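Local coordinates for protein ribonucleotide monophosphatase NagD (Escherichia coli, PDB 2C4N) that is a magnesium-dependent phosphatase of the haloacid dehalogenase superfamily that probably dephosphorylates a broad range of nucleotides, polyphosphate and glucose-1-phosphate, at residues Val67-Ala72 with Pro179-Ala184. Residues are numbered along the deposited sequence; the frame is centred on the assembly and turned at random.
Sequences VFYTSA and PWIIRA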
loop_
_atom_site.group_PDB
_atom_site.type_symbol
_atom_site.label_atom_id
_atom_site.label_comp_id
_atom_site.label_asym_id
_atom_site.label_seq_id
_atom_site.Cartn_x
_atom_site.Cartn_y
_atom_site.Cartn_z
ATOM N N VAL A 67 -23.115 -30.781 0.549
ATOM C CA VAL A 67 -22.487 -30.135 -0.592
ATOM C C VAL A 67 -21.871 -28.783 -0.271
ATOM O O VAL A 67 -20.989 -28.328 -0.994
ATOM C CB VAL A 67 -23.465 -29.961 -1.789
ATOM C CG1 VAL A 67 -23.970 -31.314 -2.240
ATOM C CG2 VAL A 67 -24.622 -29.039 -1.412
ATOM N N PHE A 68 -22.301 -28.148 0.818
ATOM C CA PHE A 68 -21.761 -26.835 1.165
ATOM C C PHE A 68 -20.352 -26.841 1.740
ATOM O O PHE A 68 -19.972 -27.729 2.500
ATOM C CB PHE A 68 -22.695 -26.106 2.141
ATOM C CG PHE A 68 -24.034 -25.790 1.560
ATOM C CD1 PHE A 68 -25.127 -26.625 1.791
ATOM C CD2 PHE A 68 -24.191 -24.692 0.716
ATOM C CE1 PHE A 68 -26.357 -26.370 1.182
ATOM C CE2 PHE A 68 -25.413 -24.433 0.107
ATOM C CZ PHE A 68 -26.498 -25.274 0.340
ATOM N N TYR A 69 -19.574 -25.834 1.357
ATOM C CA TYR A 69 -18.212 -25.691 1.854
ATOM C C TYR A 69 -17.973 -24.198 2.038
ATOM O O TYR A 69 -17.989 -23.436 1.073
ATOM C CB TYR A 69 -17.204 -26.273 0.855
ATOM C CG TYR A 69 -15.863 -26.599 1.467
ATOM C CD1 TYR A 69 -15.773 -27.427 2.588
ATOM C CD2 TYR A 69 -14.681 -26.087 0.930
ATOM C CE1 TYR A 69 -14.537 -27.740 3.162
ATOM C CE2 TYR A 69 -13.440 -26.392 1.494
ATOM C CZ TYR A 69 -13.375 -27.218 2.608
ATOM O OH TYR A 69 -12.153 -27.524 3.171
ATOM N N THR A 70 -17.779 -23.780 3.283
ATOM C CA THR A 70 -17.556 -22.374 3.591
ATOM C C THR A 70 -16.107 -22.139 3.991
ATOM O O THR A 70 -15.354 -23.086 4.218
ATOM C CB THR A 70 -18.425 -21.925 4.773
ATOM O OG1 THR A 70 -17.906 -22.502 5.977
ATOM C CG2 THR A 70 -19.867 -22.388 4.585
ATOM N N SER A 71 -15.726 -20.869 4.090
ATOM C CA SER A 71 -14.367 -20.527 4.485
ATOM C C SER A 71 -14.100 -20.962 5.922
ATOM O O SER A 71 -12.948 -21.083 6.325
ATOM C CB SER A 71 -14.123 -19.020 4.345
ATOM O OG SER A 71 -15.024 -18.275 5.137
ATOM N N ALA A 72 -15.162 -21.191 6.696
ATOM C CA ALA A 72 -15.002 -21.624 8.086
ATOM C C ALA A 72 -14.618 -23.096 8.100
ATOM O O ALA A 72 -13.736 -23.518 8.842
ATOM C CB ALA A 72 -16.299 -21.397 8.879
ATOM N N PRO A 179 -5.751 -19.859 -3.866
ATOM C CA PRO A 179 -5.983 -21.133 -4.557
ATOM C C PRO A 179 -6.150 -22.316 -3.600
ATOM O O PRO A 179 -6.764 -23.324 -3.944
ATOM C CB PRO A 179 -4.739 -21.278 -5.435
ATOM C CG PRO A 179 -4.318 -19.858 -5.674
ATOM C CD PRO A 179 -4.492 -19.243 -4.314
ATOM N N TRP A 180 -5.615 -22.193 -2.392
ATOM C CA TRP A 180 -5.707 -23.296 -1.439
ATOM C C TRP A 180 -7.129 -23.783 -1.162
ATOM O O TRP A 180 -7.364 -24.987 -1.076
ATOM C CB TRP A 180 -5.048 -22.931 -0.108
ATOM C CG TRP A 180 -4.964 -24.119 0.796
ATOM C CD1 TRP A 180 -3.991 -25.076 0.802
ATOM C CD2 TRP A 180 -5.945 -24.537 1.751
ATOM N NE1 TRP A 180 -4.307 -26.069 1.700
ATOM C CE2 TRP A 180 -5.503 -25.763 2.295
ATOM C CE3 TRP A 180 -7.159 -23.996 2.196
ATOM C CZ2 TRP A 180 -6.234 -26.461 3.263
ATOM C CZ3 TRP A 180 -7.886 -24.690 3.158
ATOM C CH2 TRP A 180 -7.419 -25.910 3.680
ATOM N N ILE A 181 -8.080 -22.864 -1.018
ATOM C CA ILE A 181 -9.446 -23.289 -0.741
ATOM C C ILE A 181 -10.020 -24.128 -1.883
ATOM O O ILE A 181 -10.889 -24.965 -1.663
ATOM C CB ILE A 181 -10.379 -22.093 -0.443
ATOM C CG1 ILE A 181 -11.687 -22.612 0.164
ATOM C CG2 ILE A 181 -10.661 -21.308 -1.714
ATOM C CD1 ILE A 181 -12.552 -21.542 0.775
ATOM N N ILE A 182 -9.529 -23.906 -3.099
ATOM C CA ILE A 182 -9.983 -24.684 -4.247
ATOM C C ILE A 182 -9.406 -26.094 -4.087
ATOM O O ILE A 182 -10.071 -27.090 -4.375
ATOM C CB ILE A 182 -9.491 -24.062 -5.581
ATOM C CG1 ILE A 182 -10.027 -22.629 -5.726
ATOM C CG2 ILE A 182 -9.942 -24.916 -6.755
ATOM C CD1 ILE A 182 -11.543 -22.512 -5.631
ATOM N N ARG A 183 -8.162 -26.167 -3.622
ATOM C CA ARG A 183 -7.508 -27.451 -3.384
ATOM C C ARG A 183 -8.296 -28.212 -2.324
ATOM O O ARG A 183 -8.535 -29.415 -2.455
ATOM C CB ARG A 183 -6.066 -27.239 -2.904
ATOM C CG ARG A 183 -5.019 -27.511 -3.973
ATOM C CD ARG A 183 -5.134 -28.945 -4.459
ATOM N NE ARG A 183 -4.870 -29.064 -5.890
ATOM C CZ ARG A 183 -5.136 -30.150 -6.606
ATOM N NH1 ARG A 183 -5.673 -31.210 -6.025
ATOM N NH2 ARG A 183 -4.872 -30.168 -7.902
ATOM N N ALA A 184 -8.696 -27.499 -1.277
ATOM C CA ALA A 184 -9.467 -28.095 -0.188
ATOM C C ALA A 184 -10.799 -28.619 -0.711
ATOM O O ALA A 184 -11.262 -29.681 -0.307
ATOM C CB ALA A 184 -9.703 -27.058 0.908
#
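Y69 meets A184 edge-on: the methyl CB of A184 lies near the plane of the phenol, 3.4 Å from Y69 OH and 3.8 Å from Y69 CE2, so it packs against the rim, not a face. At the same edge lies I181 O, 4.3 Å from Y69 CE2; I181 CG1, 4.4 Å from Y69 CE2, stands off the ring plane, and I181 CD1 extends to 4.3 Å from S71 CA. No hydrogen bond joins the two segments, and the 172 Å² they bury, both sides summed, comes from van der Waals packing. Y69 reaches the helix because CG stands anti to the backbone N (chi1 -160°) and its CB already points that way. Strand 68-70 is an outermost strand of the parallel sheet in the Rossmann-like core of HAD phosphatases, and the Y69 side chain packs on helix 180-189, which leads into strand 196-200 of the same sheet. Further out, Y69 OH is hydrogen-bonded to D77 OD2, which fixes the far end of the ring, and a leucine here would probably leave that carboxylate without its phenol partner and A184 CB with less to pack on. S71 OG bonds to the carbonyl oxygen of N43, a probable substrate-binding residue. Where the strand turns into helix 71-80, T70 is the N-cap, its OG1 hydrogen-bonded to M73 N and, weakly, to A72 N (3.1 Å, 134°).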